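Local coordinates for tylactone synthase starter module and modules 1 & 2 (Streptomyces fradiae, PDB 2Z5L), which probably reduces the beta-keto group of a polyketide intermediate with control of chirality, as the first ketoreductase of tylosin biosynthesis, at residues V82-R87 against S118-R123; A86-V91 against L128-S133. All coordinates share one frame; numbering follows the deposited sequence.

Contact 1 of 2, residues V82-R87 against S118-R123; sequences VPIGAR and STDAVR
Ile84 lays its CG2 methyl over the first turn of the helix that starts at Thr119, with CG2 3.4 Å from CB of Asp120, a tight approach for two aliphatic carbons. The methyl stands anti to the backbone N of Ile84, and the two side chains cross at about a right angle. CG2 is also 3.7 Å from the backbone N of Ala121. That same N donates a capping bond of 3.0 Å to OG of Ser118, the N-cap residue. Ile84 and Gly85 form the corner of a type II beta turn from Pro83 to Ala86, and Gly85 takes the positive phi (95°) usual at its third position. This turn links strand 80-81 to helix 88-99 in the N-terminal Rossmann-like half of the ketoreductase. OD2 of Asp120 lies 4.2 Å from CA of Gly85, while OD1 turns to Arg123, which folds back toward the start of the helix and brings its NH1 2.7 Å from OD1 in a salt bridge. Arg123 makes a second salt bridge through NH2 to Glu360, and the backbone N of Gly85 is hydrogen-bonded to OG1 of Thr124, one turn beyond Asp120.

Contact 2 of 2, residues A86-V91 against L128-S133; sequences ARRAEV and LLQAVS
Arg88, in the first turn of helix 88-99, reaches across Gln130 of helix 119-135. Its CB lies 3.9 Å from OE1 of Gln130. From there CG takes the position between the backbone N and the carbonyl carbon (chi1 55°), and the chain bends at chi3, which carries it past the amide: CD comes 3.7 Å from OE1, and NE and CZ lie against CB of Gln130. Gln130 CB sits 3.9 Å above the guanidinium plane, over its centre, while the amide plane is tilted 32° from it. At the tip NH1 approaches NE2 of Gln130 to 3.6 Å, but these two nitrogens are both donors and each finds its acceptor elsewhere. NH1 bonds to the carbonyl O of Asp352, NE2 to those of Ile351 and Leu354, and NH2 completes a salt bridge with Asp134, one turn further along helix 119-135. Beside this polar pair the packing is largely apolar. CG1 of Val91 lies 3.9 Å from CA of Leu128 and also touches the CD1 methyl of that residue, and CB of Ala131 packs 3.8 Å from O of Arg88 and 4.1 Å from CB of Val91. Such helix-on-helix packing probably belongs to the structural subdomain of the ketoreductase, and residues 351-354 to the catalytic subdomain. The Asp134 salt bridge supplies a polar link between the helices, and neighbouring donors directed to the carbonyls of residues 351-354 imply that Arg88 and Gln130 probably tie both helices to the loop before helix 356-376.

How the contacts relate
Both contacts fasten helix 119-135 to the segment that follows strand 80-81, with centres 10 Å apart and segments that overlap at Ala86 and Arg87. Contact 1 lies at the surface, where a turn meets the start of that helix through one isoleucine methyl and the charges stay at the margin. Contact 2, further along the same helix, is more buried, larger (266 against 156 Å²) and sets helix against helix, combining an arginine-glutamine pair with valine, leucine and alanine packing. The two meet where CG1 of Val82 packs 4.0 Å from CG2 of Val91. Each also has an arginine tied to the catalytic half, by a carboxylate in contact 1 and by a backbone carbonyl in contact 2.

Contact 1 of 2, residues V82-R87 against S118-R123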
ATOM      1  N   VAL A  82     -10.461 -11.858  20.145  1.00 31.22           N
ATOM      2  CA  VAL A  82     -11.180 -10.742  19.545  1.00 30.62           C
ATOM      3  C   VAL A  82     -11.700 -11.157  18.186  1.00 31.92           C
ATOM      4  O   VAL A  82     -10.936 -11.402  17.258  1.00 30.37           O
ATOM      5  CB  VAL A  82     -10.299  -9.493  19.348  1.00 30.19           C
ATOM      6  CG1 VAL A  82     -11.070  -8.445  18.542  1.00 28.71           C
ATOM      7  CG2 VAL A  82      -9.912  -8.919  20.693  1.00 25.87           C
ATOM      8  N   PRO A  83     -13.020 -11.224  18.048  1.00 33.01           N
ATOM      9  CA  PRO A  83     -13.632 -11.618  16.782  1.00 33.79           C
ATOM     10  C   PRO A  83     -13.434 -10.604  15.652  1.00 33.76           C
ATOM     11  O   PRO A  83     -13.380  -9.385  15.876  1.00 34.68           O
ATOM     12  CB  PRO A  83     -15.097 -11.801  17.158  1.00 33.46           C
ATOM     13  CG  PRO A  83     -15.297 -10.748  18.217  1.00 35.10           C
ATOM     14  CD  PRO A  83     -14.036 -10.853  19.049  1.00 35.33           C
ATOM     15  N   ILE A  84     -13.295 -11.129  14.439  1.00 33.06           N
ATOM     16  CA  ILE A  84     -13.147 -10.304  13.249  1.00 32.73           C
ATOM     17  C   ILE A  84     -14.474  -9.546  13.168  1.00 32.86           C
ATOM     18  O   ILE A  84     -15.510 -10.072  13.570  1.00 31.07           O
ATOM     19  CB  ILE A  84     -12.924 -11.207  12.031  1.00 33.07           C
ATOM     20  CG1 ILE A  84     -11.676 -12.050  12.285  1.00 33.51           C
ATOM     21  CG2 ILE A  84     -12.754 -10.385  10.764  1.00 28.95           C
ATOM     22  CD1 ILE A  84     -11.496 -13.193  11.317  1.00 37.47           C
ATOM     23  N   GLY A  85     -14.453  -8.308  12.693  1.00 33.01           N
ATOM     24  CA  GLY A  85     -15.689  -7.555  12.646  1.00 32.09           C
ATOM     25  C   GLY A  85     -15.836  -6.678  13.886  1.00 33.12           C
ATOM     26  O   GLY A  85     -16.560  -5.679  13.858  1.00 33.30           O
ATOM     27  N   ALA A  86     -15.151  -7.029  14.977  1.00 32.04           N
ATOM     28  CA  ALA A  86     -15.234  -6.230  16.207  1.00 32.72           C
ATOM     29  C   ALA A  86     -14.757  -4.790  15.984  1.00 32.11           C
ATOM     30  O   ALA A  86     -13.743  -4.563  15.319  1.00 29.80           O
ATOM     31  CB  ALA A  86     -14.418  -6.888  17.336  1.00 32.80           C
ATOM     32  N   ARG A  87     -15.512  -3.824  16.518  1.00 31.82           N
ATOM     33  CA  ARG A  87     -15.182  -2.392  16.392  1.00 33.47           C
ATOM     34  C   ARG A  87     -14.314  -1.917  17.561  1.00 31.40           C
ATOM     35  O   ARG A  87     -14.268  -2.575  18.599  1.00 27.05           O
ATOM     36  CB  ARG A  87     -16.472  -1.564  16.297  1.00 37.47           C
ATOM     37  CG  ARG A  87     -16.956  -1.394  14.862  1.00 41.83           C
ATOM     38  CD  ARG A  87     -18.470  -1.538  14.710  1.00 45.12           C
ATOM     39  NE  ARG A  87     -18.855  -1.333  13.312  1.00 47.47           N
ATOM     40  CZ  ARG A  87     -18.893  -0.147  12.709  1.00 50.77           C
ATOM     41  NH1 ARG A  87     -18.578   0.953  13.388  1.00 51.45           N
ATOM     42  NH2 ARG A  87     -19.226  -0.061  11.425  1.00 49.68           N
ATOM     43  N   SER A 118      -8.830 -11.521   5.040  1.00 40.90           N
ATOM     44  CA  SER A 118     -10.047 -10.777   4.773  1.00 39.36           C
ATOM     45  C   SER A 118      -9.825  -9.322   5.119  1.00 38.38           C
ATOM     46  O   SER A 118      -9.007  -8.997   5.980  1.00 37.95           O
ATOM     47  CB  SER A 118     -11.202 -11.318   5.613  1.00 39.80           C
ATOM     48  OG  SER A 118     -11.105 -10.851   6.950  1.00 39.19           O
ATOM     49  N   THR A 119     -10.564  -8.452   4.446  1.00 37.76           N
ATOM     50  CA  THR A 119     -10.454  -7.030   4.697  1.00 36.71           C
ATOM     51  C   THR A 119     -11.005  -6.739   6.083  1.00 35.24           C
ATOM     52  O   THR A 119     -10.575  -5.803   6.751  1.00 36.92           O
ATOM     53  CB  THR A 119     -11.232  -6.222   3.663  1.00 35.06           C
ATOM     54  OG1 THR A 119     -10.741  -6.530   2.354  1.00 34.33           O
ATOM     55  CG2 THR A 119     -11.044  -4.741   3.922  1.00 32.71           C
ATOM     56  N   ASP A 120     -11.963  -7.549   6.514  1.00 34.37           N
ATOM     57  CA  ASP A 120     -12.549  -7.382   7.834  1.00 35.00           C
ATOM     58  C   ASP A 120     -11.444  -7.494   8.868  1.00 33.30           C
ATOM     59  O   ASP A 120     -11.466  -6.822   9.898  1.00 31.60           O
ATOM     60  CB  ASP A 120     -13.598  -8.461   8.088  1.00 37.88           C
ATOM     61  CG  ASP A 120     -14.996  -7.984   7.808  1.00 40.53           C
ATOM     62  OD1 ASP A 120     -15.165  -7.196   6.847  1.00 40.88           O
ATOM     63  OD2 ASP A 120     -15.926  -8.407   8.543  1.00 44.48           O
ATOM     64  N   ALA A 121     -10.482  -8.364   8.585  1.00 32.77           N
ATOM     65  CA  ALA A 121      -9.355  -8.576   9.479  1.00 30.44           C
ATOM     66  C   ALA A 121      -8.555  -7.287   9.579  1.00 27.64           C
ATOM     67  O   ALA A 121      -8.106  -6.920  10.656  1.00 27.32           O
ATOM     68  CB  ALA A 121      -8.474  -9.713   8.955  1.00 29.32           C
ATOM     69  N   VAL A 122      -8.350  -6.633   8.436  1.00 26.48           N
ATOM     70  CA  VAL A 122      -7.619  -5.369   8.388  1.00 24.88           C
ATOM     71  C   VAL A 122      -8.381  -4.319   9.183  1.00 25.43           C
ATOM     72  O   VAL A 122      -7.799  -3.548   9.949  1.00 25.71           O
ATOM     73  CB  VAL A 122      -7.455  -4.880   6.956  1.00 24.75           C
ATOM     74  CG1 VAL A 122      -6.554  -3.633   6.929  1.00 21.16           C
ATOM     75  CG2 VAL A 122      -6.846  -5.984   6.121  1.00 26.30           C
ATOM     76  N   ARG A 123      -9.695  -4.300   8.997  1.00 25.00           N
ATOM     77  CA  ARG A 123     -10.530  -3.352   9.708  1.00 25.71           C
ATOM     78  C   ARG A 123     -10.417  -3.588  11.210  1.00 25.64           C
ATOM     79  O   ARG A 123     -10.200  -2.642  11.971  1.00 25.01           O
ATOM     80  CB  ARG A 123     -11.987  -3.474   9.258  1.00 27.85           C
ATOM     81  CG  ARG A 123     -12.208  -3.161   7.780  1.00 28.58           C
ATOM     82  CD  ARG A 123     -13.695  -3.124   7.466  1.00 31.05           C
ATOM     83  NE  ARG A 123     -13.958  -2.937   6.043  1.00 32.09           N
ATOM     84  CZ  ARG A 123     -14.011  -3.925   5.155  1.00 36.00           C
ATOM     85  NH1 ARG A 123     -13.828  -5.184   5.540  1.00 36.07           N
ATOM     86  NH2 ARG A 123     -14.244  -3.654   3.880  1.00 35.38           N
TER

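Contact 2 of 2, residues A86-V91 against L128-S133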
ATOM      1  N   ALA A  86     -15.151  -7.029  14.977  1.00 32.04           N
ATOM      2  CA  ALA A  86     -15.234  -6.230  16.207  1.00 32.72           C
ATOM      3  C   ALA A  86     -14.757  -4.790  15.984  1.00 32.11           C
ATOM      4  O   ALA A  86     -13.743  -4.563  15.319  1.00 29.80           O
ATOM      5  CB  ALA A  86     -14.418  -6.888  17.336  1.00 32.80           C
ATOM      6  N   ARG A  87     -15.512  -3.824  16.518  1.00 31.82           N
ATOM      7  CA  ARG A  87     -15.182  -2.392  16.392  1.00 33.47           C
ATOM      8  C   ARG A  87     -14.314  -1.917  17.561  1.00 31.40           C
ATOM      9  O   ARG A  87     -14.268  -2.575  18.599  1.00 27.05           O
ATOM     10  CB  ARG A  87     -16.472  -1.564  16.297  1.00 37.47           C
ATOM     11  CG  ARG A  87     -16.956  -1.394  14.862  1.00 41.83           C
ATOM     12  CD  ARG A  87     -18.470  -1.538  14.710  1.00 45.12           C
ATOM     13  NE  ARG A  87     -18.855  -1.333  13.312  1.00 47.47           N
ATOM     14  CZ  ARG A  87     -18.893  -0.147  12.709  1.00 50.77           C
ATOM     15  NH1 ARG A  87     -18.578   0.953  13.388  1.00 51.45           N
ATOM     16  NH2 ARG A  87     -19.226  -0.061  11.425  1.00 49.68           N
ATOM     17  N   ARG A  88     -13.636  -0.778  17.392  1.00 32.10           N
ATOM     18  CA  ARG A  88     -12.727  -0.261  18.418  1.00 32.84           C
ATOM     19  C   ARG A  88     -13.292  -0.243  19.831  1.00 33.09           C
ATOM     20  O   ARG A  88     -12.645  -0.696  20.775  1.00 33.12           O
ATOM     21  CB  ARG A  88     -12.209   1.149  18.049  1.00 34.66           C
ATOM     22  CG  ARG A  88     -13.274   2.206  17.751  1.00 34.97           C
ATOM     23  CD  ARG A  88     -12.655   3.508  17.214  1.00 34.87           C
ATOM     24  NE  ARG A  88     -11.756   4.188  18.165  1.00 32.68           N
ATOM     25  CZ  ARG A  88     -11.073   5.299  17.874  1.00 32.21           C
ATOM     26  NH1 ARG A  88     -11.178   5.858  16.676  1.00 31.93           N
ATOM     27  NH2 ARG A  88     -10.277   5.852  18.765  1.00 31.25           N
ATOM     28  N   ALA A  89     -14.499   0.281  19.972  1.00 32.35           N
ATOM     29  CA  ALA A  89     -15.139   0.346  21.271  1.00 30.79           C
ATOM     30  C   ALA A  89     -15.236  -1.049  21.870  1.00 28.95           C
ATOM     31  O   ALA A  89     -15.023  -1.221  23.061  1.00 26.88           O
ATOM     32  CB  ALA A  89     -16.539   0.971  21.139  1.00 33.21           C
ATOM     33  N   GLU A  90     -15.564  -2.046  21.050  1.00 29.25           N
ATOM     34  CA  GLU A  90     -15.677  -3.413  21.553  1.00 30.19           C
ATOM     35  C   GLU A  90     -14.297  -3.951  21.905  1.00 28.37           C
ATOM     36  O   GLU A  90     -14.103  -4.528  22.972  1.00 27.21           O
ATOM     37  CB  GLU A  90     -16.308  -4.323  20.504  1.00 33.83           C
ATOM     38  CG  GLU A  90     -17.648  -3.836  19.972  1.00 42.08           C
ATOM     39  CD  GLU A  90     -18.010  -4.476  18.648  1.00 45.70           C
ATOM     40  OE1 GLU A  90     -18.103  -5.729  18.600  1.00 49.17           O
ATOM     41  OE2 GLU A  90     -18.198  -3.730  17.654  1.00 47.36           O
ATOM     42  N   VAL A  91     -13.339  -3.746  21.010  1.00 25.57           N
ATOM     43  CA  VAL A  91     -11.995  -4.236  21.249  1.00 28.21           C
ATOM     44  C   VAL A  91     -11.388  -3.582  22.486  1.00 28.59           C
ATOM     45  O   VAL A  91     -10.698  -4.244  23.266  1.00 29.07           O
ATOM     46  CB  VAL A  91     -11.101  -4.008  20.018  1.00 28.22           C
ATOM     47  CG1 VAL A  91      -9.749  -4.672  20.220  1.00 27.01           C
ATOM     48  CG2 VAL A  91     -11.788  -4.566  18.789  1.00 28.34           C
ATOM     49  N   LEU A 128      -7.940  -2.655  16.655  1.00 25.59           N
ATOM     50  CA  LEU A 128      -7.122  -3.105  17.784  1.00 25.35           C
ATOM     51  C   LEU A 128      -6.104  -2.040  18.174  1.00 26.67           C
ATOM     52  O   LEU A 128      -5.909  -1.754  19.355  1.00 26.99           O
ATOM     53  CB  LEU A 128      -6.371  -4.400  17.437  1.00 25.31           C
ATOM     54  CG  LEU A 128      -5.209  -4.837  18.350  1.00 25.35           C
ATOM     55  CD1 LEU A 128      -5.724  -5.193  19.739  1.00 29.21           C
ATOM     56  CD2 LEU A 128      -4.500  -6.018  17.733  1.00 32.18           C
ATOM     57  N   LEU A 129      -5.436  -1.474  17.176  1.00 27.19           N
ATOM     58  CA  LEU A 129      -4.441  -0.438  17.429  1.00 27.93           C
ATOM     59  C   LEU A 129      -5.107   0.772  18.063  1.00 29.17           C
ATOM     60  O   LEU A 129      -4.628   1.302  19.076  1.00 29.96           O
ATOM     61  CB  LEU A 129      -3.737  -0.026  16.128  1.00 26.47           C
ATOM     62  CG  LEU A 129      -2.640   1.040  16.256  1.00 25.85           C
ATOM     63  CD1 LEU A 129      -1.685   0.649  17.373  1.00 26.68           C
ATOM     64  CD2 LEU A 129      -1.900   1.176  14.937  1.00 23.28           C
ATOM     65  N   GLN A 130      -6.216   1.198  17.466  1.00 29.16           N
ATOM     66  CA  GLN A 130      -6.978   2.342  17.961  1.00 28.59           C
ATOM     67  C   GLN A 130      -7.402   2.162  19.400  1.00 29.72           C
ATOM     68  O   GLN A 130      -7.415   3.126  20.187  1.00 28.27           O
ATOM     69  CB  GLN A 130      -8.234   2.569  17.121  1.00 29.51           C
ATOM     70  CG  GLN A 130      -7.973   2.916  15.667  1.00 30.54           C
ATOM     71  CD  GLN A 130      -9.261   2.997  14.869  1.00 32.59           C
ATOM     72  OE1 GLN A 130     -10.101   2.092  14.934  1.00 34.18           O
ATOM     73  NE2 GLN A 130      -9.429   4.077  14.113  1.00 28.40           N
ATOM     74  N   ALA A 131      -7.757   0.928  19.744  1.00 28.88           N
ATOM     75  CA  ALA A 131      -8.203   0.615  21.095  1.00 30.22           C
ATOM     76  C   ALA A 131      -7.062   0.687  22.101  1.00 30.21           C
ATOM     77  O   ALA A 131      -7.250   1.165  23.218  1.00 31.30           O
ATOM     78  CB  ALA A 131      -8.840  -0.772  21.119  1.00 29.43           C
ATOM     79  N   VAL A 132      -5.885   0.216  21.695  1.00 30.81           N
ATOM     80  CA  VAL A 132      -4.717   0.228  22.568  1.00 32.33           C
ATOM     81  C   VAL A 132      -4.310   1.655  22.900  1.00 33.32           C
ATOM     82  O   VAL A 132      -3.891   1.960  24.019  1.00 33.94           O
ATOM     83  CB  VAL A 132      -3.523  -0.481  21.915  1.00 32.22           C
ATOM     84  CG1 VAL A 132      -2.290  -0.309  22.782  1.00 34.90           C
ATOM     85  CG2 VAL A 132      -3.837  -1.957  21.734  1.00 32.36           C
ATOM     86  N   SER A 133      -4.436   2.522  21.907  1.00 34.85           N
ATOM     87  CA  SER A 133      -4.110   3.922  22.057  1.00 37.68           C
ATOM     88  C   SER A 133      -5.139   4.542  22.998  1.00 39.68           C
ATOM     89  O   SER A 133      -4.790   5.309  23.893  1.00 39.10           O
ATOM     90  CB  SER A 133      -4.156   4.605  20.686  1.00 37.88           C
ATOM     91  OG  SER A 133      -3.777   5.963  20.749  1.00 37.85           O
TER